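Side-chain contacts in catalase (PDB 4QOL), which breaks down hydrogen peroxide to water and oxygen at a haem group and also shows peroxidase-like reactivity toward phenolic substrates: residues L141-P144 / D145-S149; Y164-F167 / M168-P172; P172-T175 / H176-W180; L150-P154 / V155-Q159. One frame throughout, in Å; residues are numbered along the deposited sequence.

Contact 1 of 4, residues L141-P144 / D145-S149; sequences LKFP and DMVHS. With HEM (protoporphyrin IX containing Fe), chain E.
Val-147 and the haem hold the ring of Phe-143 between them, one over each face. The CG2 methyl of Val-147 lies 3.6 Å from the Phe-143 ring centroid and 16° off its normal, a CH-pi contact. Over the opposite face, HEM C2B stands 3.3 Å above the ring plane. Phe-143 is part of the haem pocket, consistent with the phenylalanine that lies against the distal haem face in catalases. Met-146 adds its CE methyl obliquely, 3.8 Å from Phe-143 CE1. An alanine here removes the ring, and a gap would probably open between the haem and the methyls of Val-147 and Met-146.

Lys-142, bent at chi2 and chi3, brings NZ to 3.3 Å from Asp-145 OD2, a salt bridge whose hydrogen bond is weak. The stronger partners are Gln-21 of the second subunit for Lys-142 and Lys-42 of that subunit for Asp-145.

Backbone bonds of the helical kind follow: Met-146 N to Lys-142 O, Val-147 N to Phe-143 O and His-148 N to Pro-144 O. The Pro-144 oxygen also lies 2.9 Å above the plane of the His-148 ring, whose NE2 bonds Glu-49 of the second subunit. The contact lies at the haem end of helix 143-150, which packs on helix 161-169 where Asp-145 and Met-146 meet Phe-167.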
loop_
_atom_site.group_PDB
_atom_site.type_symbol
_atom_site.label_atom_id
_atom_site.label_comp_id
_atom_site.label_asym_id
_atom_site.label_seq_id
_atom_site.Cartn_x
_atom_site.Cartn_y
_atom_site.Cartn_z
ATOM N N LEU A 141 -14.553 4.567 -22.057
ATOM C CA LEU A 141 -15.354 5.117 -21.008
ATOM C C LEU A 141 -16.360 4.067 -20.548
ATOM O O LEU A 141 -16.811 4.111 -19.404
ATOM C CB LEU A 141 -16.071 6.408 -21.426
ATOM C CG LEU A 141 -16.817 7.189 -20.375
ATOM C CD1 LEU A 141 -15.948 7.640 -19.232
ATOM C CD2 LEU A 141 -17.416 8.433 -21.037
ATOM N N LYS A 142 -16.743 3.117 -21.442
ATOM C CA LYS A 142 -17.721 2.103 -21.058
ATOM C C LYS A 142 -17.130 0.877 -20.395
ATOM O O LYS A 142 -17.877 0.014 -19.947
ATOM C CB LYS A 142 -18.475 1.597 -22.285
ATOM C CG LYS A 142 -19.249 2.663 -23.048
ATOM C CD LYS A 142 -20.040 3.561 -22.130
ATOM C CE LYS A 142 -21.033 2.886 -21.273
ATOM N NZ LYS A 142 -21.866 3.809 -20.485
ATOM N N PHE A 143 -15.807 0.746 -20.324
ATOM C CA PHE A 143 -15.228 -0.485 -19.909
ATOM C C PHE A 143 -15.604 -0.859 -18.481
ATOM O O PHE A 143 -15.969 -2.005 -18.244
ATOM C CB PHE A 143 -13.715 -0.532 -20.051
ATOM C CG PHE A 143 -13.131 -1.923 -19.830
ATOM C CD1 PHE A 143 -13.300 -2.894 -20.803
ATOM C CD2 PHE A 143 -12.334 -2.196 -18.759
ATOM C CE1 PHE A 143 -12.677 -4.112 -20.656
ATOM C CE2 PHE A 143 -11.705 -3.402 -18.624
ATOM C CZ PHE A 143 -11.904 -4.372 -19.527
ATOM N N PRO A 144 -15.582 0.074 -17.498
ATOM C CA PRO A 144 -15.946 -0.359 -16.141
ATOM C C PRO A 144 -17.429 -0.818 -16.063
ATOM O O PRO A 144 -17.772 -1.721 -15.338
ATOM C CB PRO A 144 -15.754 0.917 -15.312
ATOM C CG PRO A 144 -14.601 1.654 -16.082
ATOM C CD PRO A 144 -14.963 1.414 -17.483
ATOM N N ASP A 145 -18.277 -0.178 -16.871
ATOM C CA ASP A 145 -19.672 -0.547 -16.940
ATOM C C ASP A 145 -19.823 -1.977 -17.536
ATOM O O ASP A 145 -20.580 -2.828 -16.959
ATOM C CB ASP A 145 -20.465 0.422 -17.837
ATOM C CG ASP A 145 -20.502 1.839 -17.268
ATOM O OD1 ASP A 145 -20.946 1.976 -16.109
ATOM O OD2 ASP A 145 -19.953 2.733 -18.000
ATOM N N MET A 146 -19.157 -2.222 -18.667
ATOM C CA MET A 146 -19.175 -3.543 -19.291
ATOM C C MET A 146 -18.719 -4.621 -18.308
ATOM O O MET A 146 -19.425 -5.633 -18.074
ATOM C CB MET A 146 -18.335 -3.546 -20.535
ATOM C CG MET A 146 -18.426 -4.827 -21.322
ATOM S SD MET A 146 -16.968 -5.003 -22.397
ATOM C CE MET A 146 -15.917 -5.977 -21.369
ATOM N N VAL A 147 -17.557 -4.384 -17.735
ATOM C CA VAL A 147 -16.990 -5.309 -16.775
ATOM C C VAL A 147 -17.933 -5.564 -15.561
ATOM O O VAL A 147 -18.156 -6.703 -15.157
ATOM C CB VAL A 147 -15.621 -4.903 -16.347
ATOM C CG1 VAL A 147 -15.110 -5.814 -15.250
ATOM C CG2 VAL A 147 -14.682 -5.008 -17.555
ATOM N N HIS A 148 -18.431 -4.477 -14.972
ATOM C CA HIS A 148 -19.306 -4.628 -13.822
ATOM C C HIS A 148 -20.572 -5.437 -14.185
ATOM O O HIS A 148 -21.077 -6.190 -13.305
ATOM C CB HIS A 148 -19.713 -3.272 -13.292
ATOM C CG HIS A 148 -18.643 -2.524 -12.541
ATOM N ND1 HIS A 148 -18.884 -1.322 -11.949
ATOM C CD2 HIS A 148 -17.331 -2.799 -12.321
ATOM C CE1 HIS A 148 -17.790 -0.919 -11.314
ATOM N NE2 HIS A 148 -16.851 -1.803 -11.524
ATOM N N SER A 149 -21.083 -5.289 -15.424
ATOM C CA SER A 149 -22.296 -6.077 -15.819
ATOM C C SER A 149 -22.000 -7.553 -15.951
ATOM O O SER A 149 -22.834 -8.379 -15.625
ATOM C CB SER A 149 -22.903 -5.502 -17.115
ATOM O OG SER A 149 -22.234 -5.991 -18.254
HETATM C CHA HEM E . -5.756 -7.101 -18.516
HETATM C CHB HEM E . -8.067 -2.844 -18.791
HETATM C CHC HEM E . -9.662 -4.099 -23.339
HETATM C CHD HEM E . -6.724 -7.949 -23.174
HETATM C C1A HEM E . -6.279 -5.858 -18.194
HETATM C C2A HEM E . -6.120 -5.188 -16.939
HETATM C C3A HEM E . -6.766 -3.994 -17.021
HETATM C C4A HEM E . -7.318 -3.919 -18.314
HETATM C CMA HEM E . -6.874 -2.844 -16.062
HETATM C CAA HEM E . -5.327 -5.726 -15.791
HETATM C CBA HEM E . -3.848 -5.632 -16.220
HETATM C CGA HEM E . -2.922 -5.959 -15.110
HETATM O O1A HEM E . -1.724 -6.167 -15.391
HETATM O O2A HEM E . -3.296 -5.923 -13.915
HETATM C C1B HEM E . -8.702 -2.879 -20.064
HETATM C C2B HEM E . -9.524 -1.804 -20.528
HETATM C C3B HEM E . -9.990 -2.137 -21.774
HETATM C C4B HEM E . -9.396 -3.436 -22.122
HETATM C CMB HEM E . -9.798 -0.540 -19.753
HETATM C CAB HEM E . -10.837 -1.369 -22.689
HETATM C CBB HEM E . -11.017 -0.064 -22.469
HETATM C C1C HEM E . -8.983 -5.266 -23.689
HETATM C C2C HEM E . -8.887 -5.734 -24.980
HETATM C C3C HEM E . -8.083 -6.830 -24.927
HETATM C C4C HEM E . -7.609 -6.998 -23.605
HETATM C CMC HEM E . -9.648 -5.159 -26.156
HETATM C CAC HEM E . -7.619 -7.573 -26.049
HETATM C CBC HEM E . -7.545 -6.942 -27.209
HETATM C C1D HEM E . -6.244 -7.986 -21.855
HETATM C C2D HEM E . -5.368 -9.064 -21.398
HETATM C C3D HEM E . -5.109 -8.870 -20.101
HETATM C C4D HEM E . -5.827 -7.644 -19.768
HETATM C CMD HEM E . -4.909 -10.178 -22.292
HETATM C CAD HEM E . -4.241 -9.701 -19.190
HETATM C CBD HEM E . -2.784 -9.264 -19.467
HETATM C CGD HEM E . -1.961 -10.140 -18.568
HETATM O O1D HEM E . -1.702 -11.267 -18.975
HETATM O O2D HEM E . -1.549 -9.741 -17.446
HETATM N NA HEM E . -7.007 -5.045 -19.067
HETATM N NB HEM E . -8.673 -3.796 -21.049
HETATM N NC HEM E . -8.147 -5.989 -22.866
HETATM N ND HEM E . -6.502 -7.147 -20.858
HETATM FE FE HEM E . -7.547 -5.540 -20.955
#

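Contact 2 of 4, residues Y164-F167 / M168-P172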
loop_
_atom_site.group_PDB
_atom_site.type_symbol
_atom_site.label_atom_id
_atom_site.label_comp_id
_atom_site.label_asym_id
_atom_site.label_seq_id
_atom_site.Cartn_x
_atom_site.Cartn_y
_atom_site.Cartn_z
ATOM N N TYR A 164 -25.621 -8.715 -17.496
ATOM C CA TYR A 164 -24.791 -8.358 -18.654
ATOM C C TYR A 164 -25.605 -8.283 -19.910
ATOM O O TYR A 164 -25.293 -7.455 -20.814
ATOM C CB TYR A 164 -23.582 -9.278 -18.838
ATOM C CG TYR A 164 -23.729 -10.756 -18.986
ATOM C CD1 TYR A 164 -24.064 -11.314 -20.181
ATOM C CD2 TYR A 164 -23.461 -11.624 -17.922
ATOM C CE1 TYR A 164 -24.144 -12.690 -20.349
ATOM C CE2 TYR A 164 -23.462 -12.976 -18.085
ATOM C CZ TYR A 164 -23.835 -13.518 -19.291
ATOM O OH TYR A 164 -23.866 -14.915 -19.458
ATOM N N TRP A 165 -26.691 -9.079 -19.996
ATOM C CA TRP A 165 -27.569 -8.858 -21.137
ATOM C C TRP A 165 -28.296 -7.508 -21.110
ATOM O O TRP A 165 -28.498 -6.929 -22.184
ATOM C CB TRP A 165 -28.569 -10.025 -21.312
ATOM C CG TRP A 165 -27.930 -11.235 -21.937
ATOM C CD1 TRP A 165 -27.593 -12.405 -21.319
ATOM C CD2 TRP A 165 -27.542 -11.382 -23.287
ATOM N NE1 TRP A 165 -27.025 -13.276 -22.218
ATOM C CE2 TRP A 165 -26.983 -12.648 -23.433
ATOM C CE3 TRP A 165 -27.664 -10.562 -24.446
ATOM C CZ2 TRP A 165 -26.457 -13.101 -24.652
ATOM C CZ3 TRP A 165 -27.214 -11.037 -25.649
ATOM C CH2 TRP A 165 -26.572 -12.280 -25.750
ATOM N N ASP A 166 -28.616 -6.981 -19.918
ATOM C CA ASP A 166 -29.191 -5.652 -19.808
ATOM C C ASP A 166 -28.222 -4.667 -20.463
ATOM O O ASP A 166 -28.582 -3.888 -21.349
ATOM C CB ASP A 166 -29.422 -5.248 -18.384
ATOM C CG ASP A 166 -30.150 -3.896 -18.223
ATOM O OD1 ASP A 166 -30.950 -3.504 -19.106
ATOM O OD2 ASP A 166 -30.048 -3.331 -17.106
ATOM N N PHE A 167 -26.993 -4.698 -20.019
ATOM C CA PHE A 167 -25.955 -3.815 -20.623
ATOM C C PHE A 167 -25.749 -4.029 -22.088
ATOM O O PHE A 167 -25.692 -3.061 -22.860
ATOM C CB PHE A 167 -24.582 -3.972 -19.882
ATOM C CG PHE A 167 -23.463 -3.157 -20.464
ATOM C CD1 PHE A 167 -23.231 -1.806 -20.069
ATOM C CD2 PHE A 167 -22.653 -3.721 -21.439
ATOM C CE1 PHE A 167 -22.208 -1.062 -20.729
ATOM C CE2 PHE A 167 -21.694 -2.978 -22.116
ATOM C CZ PHE A 167 -21.433 -1.675 -21.709
ATOM N N MET A 168 -25.525 -5.271 -22.494
ATOM C CA MET A 168 -25.210 -5.556 -23.877
ATOM C C MET A 168 -26.320 -5.167 -24.842
ATOM O O MET A 168 -26.048 -4.563 -25.908
ATOM C CB MET A 168 -24.830 -7.010 -24.080
ATOM C CG MET A 168 -23.561 -7.432 -23.418
ATOM S SD MET A 168 -22.040 -6.635 -23.941
ATOM C CE MET A 168 -20.987 -7.346 -22.644
ATOM N N THR A 169 -27.554 -5.459 -24.489
ATOM C CA THR A 169 -28.695 -5.103 -25.369
ATOM C C THR A 169 -28.850 -3.600 -25.612
ATOM O O THR A 169 -29.252 -3.180 -26.702
ATOM C CB THR A 169 -30.039 -5.692 -24.846
ATOM O OG1 THR A 169 -30.343 -5.236 -23.535
ATOM C CG2 THR A 169 -30.009 -7.199 -24.937
ATOM N N LEU A 170 -28.533 -2.810 -24.572
ATOM C CA LEU A 170 -28.525 -1.387 -24.575
ATOM C C LEU A 170 -27.236 -0.757 -25.184
ATOM O O LEU A 170 -27.142 0.484 -25.316
ATOM C CB LEU A 170 -28.785 -0.842 -23.197
ATOM C CG LEU A 170 -30.178 -1.209 -22.617
ATOM C CD1 LEU A 170 -30.272 -0.794 -21.166
ATOM C CD2 LEU A 170 -31.261 -0.509 -23.436
ATOM N N THR A 171 -26.350 -1.634 -25.626
ATOM C CA THR A 171 -25.033 -1.308 -26.207
ATOM C C THR A 171 -24.942 -2.160 -27.442
ATOM O O THR A 171 -24.152 -3.091 -27.554
ATOM C CB THR A 171 -23.934 -1.637 -25.184
ATOM O OG1 THR A 171 -24.244 -0.958 -23.959
ATOM C CG2 THR A 171 -22.568 -1.236 -25.655
ATOM N N PRO A 172 -25.769 -1.789 -28.493
ATOM C CA PRO A 172 -25.915 -2.661 -29.669
ATOM C C PRO A 172 -24.642 -2.808 -30.515
ATOM O O PRO A 172 -24.528 -3.746 -31.292
ATOM C CB PRO A 172 -27.034 -1.976 -30.480
ATOM C CG PRO A 172 -26.976 -0.530 -30.010
ATOM C CD PRO A 172 -26.669 -0.648 -28.531
HETATM O O HOH W 1 -32.050 -4.237 -21.394
#
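Thr-171 sets its hydroxyl over the ring of Phe-167. OG1 of Thr-171 stands 3.6 Å above the ring plane, over its centre. The proton does not go to the ring: Thr-171 OG1 donates to Phe-167 O at 2.8 Å. The ring is there because CG of Phe-167 is anti to the backbone N (chi1 178°), beside its own carbonyl carbon.

Met-168 meets the same ring at its edge. Its chain bends at chi2, and SD comes in the ring plane, 5.1 Å from the Phe-167 centroid, a Met-aromatic contact.

Tyr-164 to Thr-169 form the end of helix 161-169, and the chain leaves it after that. Regular bonds run from Met-168 N to Tyr-164 O and from Thr-169 N to Trp-165 O. The next one, Leu-170 N to Asp-166 O, is weak, and there the helix gives out.

Thr-169 puts OG1 between its backbone N and carbonyl carbon (chi1 59°). OG1 of Thr-169 is then 2.8 Å from Trp-165 O and 3.1 Å from Asp-166 O, and its one proton could go to either. The CG2 methyl of Thr-169 touches the Trp-165 ring at the edge, 4.1 Å from CE3, and the two side chains cross at about a right angle.

A water donates to Asp-166 OD1 at 2.6 Å and to Thr-169 OG1 at 2.9 Å. CD1 of Leu-170 lies against the same Asp-166 oxygen. The other oxygen, OD2, bonds Tyr-384 OH and Arg-388 N of the third subunit.

Contact 3 of 4, residues P172-T175 / H176-W180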
loop_
_atom_site.group_PDB
_atom_site.type_symbol
_atom_site.label_atom_id
_atom_site.label_comp_id
_atom_site.label_asym_id
_atom_site.label_seq_id
_atom_site.Cartn_x
_atom_site.Cartn_y
_atom_site.Cartn_z
ATOM N N PRO A 172 -25.769 -1.789 -28.493
ATOM C CA PRO A 172 -25.915 -2.661 -29.669
ATOM C C PRO A 172 -24.642 -2.808 -30.515
ATOM O O PRO A 172 -24.528 -3.746 -31.292
ATOM C CB PRO A 172 -27.034 -1.976 -30.480
ATOM C CG PRO A 172 -26.976 -0.530 -30.010
ATOM C CD PRO A 172 -26.669 -0.648 -28.531
ATOM N N GLU A 173 -23.627 -1.963 -30.313
ATOM C CA GLU A 173 -22.340 -2.254 -30.924
ATOM C C GLU A 173 -21.698 -3.596 -30.477
ATOM O O GLU A 173 -20.733 -4.055 -31.116
ATOM C CB GLU A 173 -21.378 -1.077 -30.703
ATOM C CG GLU A 173 -21.000 -0.801 -29.250
ATOM C CD GLU A 173 -21.843 0.312 -28.674
ATOM O OE1 GLU A 173 -23.120 0.279 -28.825
ATOM O OE2 GLU A 173 -21.272 1.202 -28.027
ATOM N N SER A 174 -22.239 -4.191 -29.407
ATOM C CA SER A 174 -21.777 -5.472 -28.891
ATOM C C SER A 174 -22.230 -6.677 -29.726
ATOM O O SER A 174 -21.773 -7.798 -29.527
ATOM C CB SER A 174 -22.307 -5.676 -27.450
ATOM O OG SER A 174 -23.759 -5.773 -27.368
ATOM N N THR A 175 -23.112 -6.437 -30.702
ATOM C CA THR A 175 -23.775 -7.543 -31.408
ATOM C C THR A 175 -22.778 -8.437 -32.176
ATOM O O THR A 175 -22.898 -9.687 -32.167
ATOM C CB THR A 175 -24.842 -6.971 -32.384
ATOM O OG1 THR A 175 -25.749 -6.132 -31.660
ATOM C CG2 THR A 175 -25.592 -8.035 -33.015
ATOM N N HIS A 176 -21.817 -7.836 -32.868
ATOM C CA HIS A 176 -20.793 -8.626 -33.534
ATOM C C HIS A 176 -20.000 -9.505 -32.534
ATOM O O HIS A 176 -19.875 -10.722 -32.737
ATOM C CB HIS A 176 -19.878 -7.710 -34.365
ATOM C CG HIS A 176 -18.984 -8.441 -35.323
ATOM N ND1 HIS A 176 -17.918 -7.815 -35.963
ATOM C CD2 HIS A 176 -19.013 -9.709 -35.790
ATOM C CE1 HIS A 176 -17.304 -8.694 -36.729
ATOM N NE2 HIS A 176 -17.946 -9.853 -36.637
ATOM N N MET A 177 -19.518 -8.918 -31.438
ATOM C CA MET A 177 -18.793 -9.685 -30.477
ATOM C C MET A 177 -19.576 -10.869 -29.933
ATOM O O MET A 177 -19.034 -11.975 -29.781
ATOM C CB MET A 177 -18.320 -8.815 -29.329
ATOM C CG MET A 177 -17.548 -9.572 -28.270
ATOM S SD MET A 177 -15.920 -10.015 -28.902
ATOM C CE MET A 177 -15.007 -10.250 -27.359
ATOM N N LEU A 178 -20.812 -10.606 -29.593
ATOM C CA LEU A 178 -21.629 -11.657 -28.969
ATOM C C LEU A 178 -21.875 -12.807 -29.952
ATOM O O LEU A 178 -22.005 -13.992 -29.609
ATOM C CB LEU A 178 -22.925 -11.086 -28.501
ATOM C CG LEU A 178 -22.768 -10.050 -27.391
ATOM C CD1 LEU A 178 -24.103 -9.382 -27.089
ATOM C CD2 LEU A 178 -22.272 -10.733 -26.129
ATOM N N THR A 179 -21.894 -12.478 -31.238
ATOM C CA THR A 179 -22.013 -13.494 -32.285
ATOM C C THR A 179 -20.785 -14.423 -32.423
ATOM O O THR A 179 -20.931 -15.588 -32.846
ATOM C CB THR A 179 -22.346 -12.819 -33.637
ATOM O OG1 THR A 179 -23.548 -12.039 -33.464
ATOM C CG2 THR A 179 -22.515 -13.811 -34.757
ATOM N N TRP A 180 -19.596 -13.937 -32.017
ATOM C CA TRP A 180 -18.437 -14.790 -31.846
ATOM C C TRP A 180 -18.379 -15.506 -30.499
ATOM O O TRP A 180 -18.114 -16.683 -30.452
ATOM C CB TRP A 180 -17.121 -13.942 -31.980
ATOM C CG TRP A 180 -16.761 -13.474 -33.287
ATOM C CD1 TRP A 180 -17.352 -12.461 -34.010
ATOM C CD2 TRP A 180 -15.640 -13.904 -34.073
ATOM N NE1 TRP A 180 -16.675 -12.253 -35.122
ATOM C CE2 TRP A 180 -15.640 -13.138 -35.228
ATOM C CE3 TRP A 180 -14.686 -14.898 -33.934
ATOM C CZ2 TRP A 180 -14.678 -13.286 -36.248
ATOM C CZ3 TRP A 180 -13.733 -15.046 -34.965
ATOM C CH2 TRP A 180 -13.744 -14.257 -36.074
HETATM O O HOH W 2 -19.000 -6.131 -31.290
HETATM O O HOH W 3 -21.590 -5.055 -33.596
#
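Thr-179 turns OG1 back beside its own backbone N (chi1 -56°), and this brings the hydroxyl to Thr-175 O at 2.8 Å. Thr-175 has nearly the same torsion (chi1 -55°), which carries its OG1 to within 2.7 Å of Pro-172 O.

The two carbonyls are gripped differently. Thr-175 O takes the Thr-179 hydroxyl from one face of its plane. Thr-179 N reaches Thr-175 O from the opposite face, at 3.1 Å. Pro-172 O takes Thr-175 OG1 in its own plane, on a lone pair, and Thr-175 N as well. Replacing Thr-179 by a valine would probably leave Thr-175 O with only the bent bond from the backbone N of these two, and Tyr-470 OH without its mate here.

Leu-178 N bonds Ser-174 O at 3.0 Å. The Leu-178 side chain folds over the same residue, with CD1 3.6 Å from Ser-174 OG. That hydroxyl has Thr-171 O as its strongest partner, with Met-168 O also in reach.

Helix 175-181 begins here, at Thr-175. Helix 423-431 covers Thr-175 and Thr-179 through Ala-425, and helix 453-466 does so through Phe-463.

Glu-173 O reaches the helix through water. One water donates to Glu-173 O at 2.7 Å and accepts from Met-177 N at 2.8 Å. A second accepts from His-176 N. Water thus meets the N-H groups of His-176 and Met-177, while threonine hydroxyls add side-chain bonds to one carbonyl before the helix and one in its first turn.

Contact 4 of 4, residues L150-P154 / V155-Q159; sequences LKPDP and VTNIQ. With ACT (acetate ion), chain J.
Asp-153 and Ile-158 pair across a tight reversal in which the two halves run 160° apart, closed by Asp-153 N to Ile-158 O at 2.9 Å and Asn-157 N to Asp-153 O at 2.8 Å. Asn-157 takes a left-handed backbone conformation at the bend.

The Asp-153 carboxylate holds the tip of the loop. With CG anti to the backbone N (chi1 176°), the carboxylate leans forward over the amides of the residues that follow. Val-155 N meets Asp-153 OD1 at 2.7 Å, nearly in line with the C-O bond, which makes an Asx turn. Thr-156 N reaches the same OD1 from above the carboxylate plane, at 3.2 Å. OD2 is held by His-381 of the third subunit.

The side chain of Thr-156 crosses that of Asp-153 at about a right angle, with OG1 against the aspartate CB. The same OG1 accepts from Ile-158 N at 3.0 Å, an ST turn. Pro-152 lies against Asn-157, its CB 3.5 Å from Asn-157 C. A water links Asp-153 O with Asn-157 ND2.

Gln-159 stretches out to the base of the loop. NE2 of Gln-159 donates to Leu-150 O at 2.8 Å, with the acceptor close to the amide plane of Gln-159. It also donates to OXT of an acetate at 2.9 Å, probably from the crystallisation liquor.

The loop joins helix 143-150 to helix 161-169. Leu-150 rests on Tyr-164 and Met-168 of the second helix, Pro-154 on Arg-163. At the tip, Val-155 and Thr-156 pack on Glu-305 and Tyr-248 of the second subunit.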
loop_
_atom_site.group_PDB
_atom_site.type_symbol
_atom_site.label_atom_id
_atom_site.label_comp_id
_atom_site.label_asym_id
_atom_site.label_seq_id
_atom_site.Cartn_x
_atom_site.Cartn_y
_atom_site.Cartn_z
ATOM N N LEU A 150 -20.769 -7.903 -16.328
ATOM C CA LEU A 150 -20.333 -9.284 -16.603
ATOM C C LEU A 150 -19.864 -9.988 -15.360
ATOM O O LEU A 150 -20.040 -11.204 -15.182
ATOM C CB LEU A 150 -19.208 -9.319 -17.607
ATOM C CG LEU A 150 -19.665 -9.056 -19.058
ATOM C CD1 LEU A 150 -18.463 -8.546 -19.904
ATOM C CD2 LEU A 150 -20.232 -10.301 -19.688
ATOM N N LYS A 151 -19.275 -9.212 -14.462
ATOM C CA LYS A 151 -18.745 -9.713 -13.222
ATOM C C LYS A 151 -19.852 -10.216 -12.339
ATOM O O LYS A 151 -21.021 -9.781 -12.392
ATOM C CB LYS A 151 -17.981 -8.624 -12.440
ATOM C CG LYS A 151 -16.563 -8.256 -12.988
ATOM C CD LYS A 151 -15.495 -9.121 -12.441
ATOM C CE LYS A 151 -14.124 -8.874 -13.029
ATOM N NZ LYS A 151 -13.081 -9.640 -12.255
ATOM N N PRO A 152 -19.502 -11.134 -11.425
ATOM C CA PRO A 152 -20.448 -11.511 -10.396
ATOM C C PRO A 152 -21.213 -10.317 -9.800
ATOM O O PRO A 152 -20.627 -9.286 -9.520
ATOM C CB PRO A 152 -19.555 -12.242 -9.368
ATOM C CG PRO A 152 -18.547 -12.942 -10.275
ATOM C CD PRO A 152 -18.247 -11.883 -11.332
ATOM N N ASP A 153 -22.527 -10.516 -9.601
ATOM C CA ASP A 153 -23.407 -9.528 -8.984
ATOM C C ASP A 153 -22.762 -9.052 -7.688
ATOM O O ASP A 153 -22.225 -9.888 -6.901
ATOM C CB ASP A 153 -24.796 -10.153 -8.829
ATOM C CG ASP A 153 -25.802 -9.299 -8.114
ATOM O OD1 ASP A 153 -25.582 -8.974 -6.948
ATOM O OD2 ASP A 153 -26.929 -9.074 -8.630
ATOM N N PRO A 154 -22.790 -7.724 -7.439
ATOM C CA PRO A 154 -22.098 -7.186 -6.281
ATOM C C PRO A 154 -22.759 -7.582 -4.947
ATOM O O PRO A 154 -22.183 -7.340 -3.895
ATOM C CB PRO A 154 -22.145 -5.678 -6.517
ATOM C CG PRO A 154 -23.375 -5.468 -7.354
ATOM C CD PRO A 154 -23.341 -6.643 -8.276
ATOM N N VAL A 155 -23.996 -8.104 -4.997
ATOM C CA VAL A 155 -24.650 -8.573 -3.767
ATOM C C VAL A 155 -24.417 -10.063 -3.565
ATOM O O VAL A 155 -24.050 -10.475 -2.439
ATOM C CB VAL A 155 -26.164 -8.278 -3.810
ATOM C CG1 VAL A 155 -26.816 -8.645 -2.479
ATOM C CG2 VAL A 155 -26.425 -6.799 -4.149
ATOM N N THR A 156 -24.609 -10.862 -4.607
ATOM C CA THR A 156 -24.649 -12.317 -4.517
ATOM C C THR A 156 -23.311 -13.003 -4.772
ATOM O O THR A 156 -23.148 -14.180 -4.411
ATOM C CB THR A 156 -25.598 -12.934 -5.517
ATOM O OG1 THR A 156 -25.066 -12.773 -6.825
ATOM C CG2 THR A 156 -26.990 -12.314 -5.423
ATOM N N ASN A 157 -22.339 -12.271 -5.353
ATOM C CA ASN A 157 -21.086 -12.886 -5.861
ATOM C C ASN A 157 -21.288 -13.994 -6.871
ATOM O O ASN A 157 -20.399 -14.865 -7.024
ATOM C CB ASN A 157 -20.237 -13.431 -4.647
ATOM C CG ASN A 157 -18.788 -13.593 -4.966
ATOM O OD1 ASN A 157 -18.098 -14.587 -4.526
ATOM N ND2 ASN A 157 -18.295 -12.693 -5.798
ATOM N N ILE A 158 -22.392 -13.954 -7.639
ATOM C CA ILE A 158 -22.618 -14.924 -8.732
ATOM C C ILE A 158 -22.905 -14.178 -10.022
ATOM O O ILE A 158 -23.639 -13.208 -10.022
ATOM C CB ILE A 158 -23.796 -15.893 -8.396
ATOM C CG1 ILE A 158 -23.430 -16.598 -7.093
ATOM C CG2 ILE A 158 -23.981 -16.939 -9.513
ATOM C CD1 ILE A 158 -24.396 -17.693 -6.697
ATOM N N GLN A 159 -22.288 -14.605 -11.099
ATOM C CA GLN A 159 -22.539 -13.959 -12.410
ATOM C C GLN A 159 -23.989 -14.147 -12.803
ATOM O O GLN A 159 -24.582 -15.216 -12.553
ATOM C CB GLN A 159 -21.649 -14.519 -13.480
ATOM C CG GLN A 159 -21.818 -13.856 -14.828
ATOM C CD GLN A 159 -20.943 -14.477 -15.874
ATOM O OE1 GLN A 159 -21.006 -15.693 -16.152
ATOM N NE2 GLN A 159 -20.069 -13.680 -16.444
HETATM C C ACT J . -18.687 -13.985 -20.165
HETATM O O ACT J . -17.683 -13.866 -20.886
HETATM O OXT ACT J . -18.561 -13.985 -18.898
HETATM C CH3 ACT J . -20.014 -14.103 -20.886
HETATM O O HOH W 4 -19.325 -10.024 -5.566
#

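In the fold
The contacts follow one chain path, in the order 1, 4, 2, 3. Contact 1 lies on helix 143-150, contact 4 is the loop that leaves it, contact 2 the end of helix 161-169 and contact 3 the start of helix 175-181. Contacts 1 and 2, about 11 Å apart between centres, touch through Phe-167 and Tyr-164. Contacts 2 and 3, about 10 Å apart, share Pro-172. Contacts 3 and 4 lie farthest apart, about 22 Å between centres, and do not touch. Contact 1 meets the haem directly. Contacts 1, 2 and 4 also meet other subunits, so this helical region connects the haem pocket with the tetramer interfaces.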